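Local coordinates for protein endo-beta-mannanase (Opitutaceae bacterium TAV5, PDB 7BOB) that probably releases mannose units from the ends of beta-1,4-linked manno-oligosaccharides as a homotrimeric exo-beta-1,4-mannosidase of glycoside hydrolase family 5, at residues A560-Q565 / A574-W579. Sequence-based numbering, arbitrary orientation.
Sequences ASFLSQ and ASWSAW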
loop_
_atom_site.group_PDB
_atom_site.type_symbol
_atom_site.label_atom_id
_atom_site.label_comp_id
_atom_site.label_asym_id
_atom_site.label_seq_id
_atom_site.Cartn_x
_atom_site.Cartn_y
_atom_site.Cartn_z
ATOM N N ALA A 560 -11.895 17.768 6.090
ATOM C CA ALA A 560 -11.972 16.480 5.416
ATOM C C ALA A 560 -13.323 16.315 4.734
ATOM O O ALA A 560 -13.391 15.918 3.562
ATOM C CB ALA A 560 -11.716 15.336 6.408
ATOM N N SER A 561 -14.415 16.613 5.457
ATOM C CA SER A 561 -15.747 16.543 4.858
ATOM C C SER A 561 -15.829 17.373 3.585
ATOM O O SER A 561 -16.291 16.891 2.547
ATOM C CB SER A 561 -16.827 16.990 5.854
ATOM O OG SER A 561 -16.669 16.425 7.146
ATOM N N PHE A 562 -15.394 18.623 3.654
ATOM C CA PHE A 562 -15.374 19.446 2.452
ATOM C C PHE A 562 -14.521 18.807 1.351
ATOM O O PHE A 562 -14.935 18.749 0.183
ATOM C CB PHE A 562 -14.852 20.833 2.792
ATOM C CG PHE A 562 -15.789 21.650 3.649
ATOM C CD1 PHE A 562 -17.088 21.214 3.910
ATOM C CD2 PHE A 562 -15.381 22.874 4.159
ATOM C CE1 PHE A 562 -17.920 21.964 4.674
ATOM C CE2 PHE A 562 -16.215 23.629 4.927
ATOM C CZ PHE A 562 -17.501 23.173 5.191
ATOM N N LEU A 563 -13.332 18.303 1.711
ATOM C CA LEU A 563 -12.466 17.686 0.711
ATOM C C LEU A 563 -13.090 16.425 0.123
ATOM O O LEU A 563 -12.910 16.164 -1.071
ATOM C CB LEU A 563 -11.084 17.387 1.304
ATOM C CG LEU A 563 -10.158 18.603 1.496
ATOM C CD1 LEU A 563 -9.014 18.275 2.422
ATOM C CD2 LEU A 563 -9.639 19.148 0.183
ATOM N N SER A 564 -13.858 15.653 0.919
ATOM C CA SER A 564 -14.533 14.472 0.372
ATOM C C SER A 564 -15.600 14.823 -0.652
ATOM O O SER A 564 -15.998 13.950 -1.431
ATOM C CB SER A 564 -15.154 13.620 1.496
ATOM O OG SER A 564 -16.294 14.259 2.064
ATOM N N GLN A 565 -16.086 16.064 -0.672
ATOM C CA GLN A 565 -17.077 16.504 -1.651
ATOM C C GLN A 565 -16.461 17.366 -2.744
ATOM O O GLN A 565 -17.159 18.172 -3.378
ATOM C CB GLN A 565 -18.241 17.219 -0.952
ATOM C CG GLN A 565 -18.838 16.405 0.240
ATOM C CD GLN A 565 -19.344 15.006 -0.167
ATOM O OE1 GLN A 565 -18.879 13.975 0.344
ATOM N NE2 GLN A 565 -20.284 14.975 -1.105
ATOM N N ALA A 574 -18.880 28.269 -2.046
ATOM C CA ALA A 574 -19.328 29.481 -1.355
ATOM C C ALA A 574 -19.787 29.165 0.063
ATOM O O ALA A 574 -19.440 29.873 1.015
ATOM C CB ALA A 574 -20.453 30.161 -2.135
ATOM N N SER A 575 -20.539 28.081 0.228
ATOM C CA SER A 575 -20.995 27.723 1.565
ATOM C C SER A 575 -19.843 27.196 2.419
ATOM O O SER A 575 -19.767 27.499 3.619
ATOM C CB SER A 575 -22.148 26.722 1.476
ATOM O OG SER A 575 -21.740 25.503 0.898
ATOM N N TRP A 576 -18.916 26.434 1.825
ATOM C CA TRP A 576 -17.718 26.049 2.571
ATOM C C TRP A 576 -17.071 27.274 3.210
ATOM O O TRP A 576 -16.761 27.293 4.407
ATOM C CB TRP A 576 -16.710 25.342 1.656
ATOM C CG TRP A 576 -17.189 24.047 1.098
ATOM C CD1 TRP A 576 -18.318 23.358 1.465
ATOM C CD2 TRP A 576 -16.576 23.285 0.053
ATOM N NE1 TRP A 576 -18.438 22.219 0.715
ATOM C CE2 TRP A 576 -17.383 22.144 -0.157
ATOM C CE3 TRP A 576 -15.418 23.451 -0.724
ATOM C CZ2 TRP A 576 -17.064 21.168 -1.108
ATOM C CZ3 TRP A 576 -15.109 22.496 -1.674
ATOM C CH2 TRP A 576 -15.922 21.359 -1.854
ATOM N N SER A 577 -16.883 28.324 2.422
ATOM C CA SER A 577 -16.215 29.500 2.945
ATOM C C SER A 577 -17.130 30.254 3.914
ATOM O O SER A 577 -16.690 30.730 4.964
ATOM C CB SER A 577 -15.769 30.361 1.766
ATOM O OG SER A 577 -15.444 31.670 2.149
ATOM N N ALA A 578 -18.422 30.321 3.607
ATOM C CA ALA A 578 -19.359 30.946 4.538
ATOM C C ALA A 578 -19.374 30.240 5.893
ATOM O O ALA A 578 -19.666 30.873 6.913
ATOM C CB ALA A 578 -20.764 30.958 3.931
ATOM N N TRP A 579 -19.042 28.943 5.923
ATOM C CA TRP A 579 -18.974 28.210 7.186
ATOM C C TRP A 579 -18.012 28.871 8.169
ATOM O O TRP A 579 -18.350 29.070 9.344
ATOM C CB TRP A 579 -18.549 26.758 6.946
ATOM C CG TRP A 579 -18.319 26.026 8.236
ATOM C CD1 TRP A 579 -17.144 25.917 8.920
ATOM C CD2 TRP A 579 -19.310 25.329 9.022
ATOM N NE1 TRP A 579 -17.334 25.180 10.071
ATOM C CE2 TRP A 579 -18.656 24.815 10.158
ATOM C CE3 TRP A 579 -20.686 25.107 8.875
ATOM C CZ2 TRP A 579 -19.322 24.079 11.135
ATOM C CZ3 TRP A 579 -21.353 24.375 9.847
ATOM C CH2 TRP A 579 -20.670 23.876 10.963
#
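Phe562 and Trp576 lie face to face: the phenyl ring and the five-membered ring of the indole have planes inclined by only 14°. Their centroids are 3.9 Å apart, and Phe562 CD1 comes within 3.5 Å of Trp576 CD1. The two side chains run past one another in opposite directions, each setting its CB over the other's ring, with Trp576 CB 4.0 Å from the Phe562 ring centroid, so a CH-pi contact from each residue adds to the stack. Both residues point toward each other from the backbone, and CG anti to the carbonyl carbon (chi1 -64° in Trp576) lays the rings over one another. The pair thereby joins helices 558-564 and 569-583, consecutive helices at the C-terminal end of the modelled chain that follow strand 549-554 of the mixed sheet; Leu415 and Leu419 of helix 406-422 pack against Phe562 and Trp576 respectively. Trp579 extends the aromatic cluster more loosely, its face receiving the edge of Phe562 with planes at 87° and centroids 5.9 Å apart. At that ring edge Phe562 CZ lies 4.1 Å from Trp579 CB. Replacing Trp576 by alanine is likely to leave one face of Phe562 without its stacking partner and open a gap between the two helices. Packing is also thinner toward partly exposed Gln565, whose CB is 4.1 Å from Trp576 CZ2 and whose backbone O meets the indole edge in plane, 3.7 Å from Trp576 CH2.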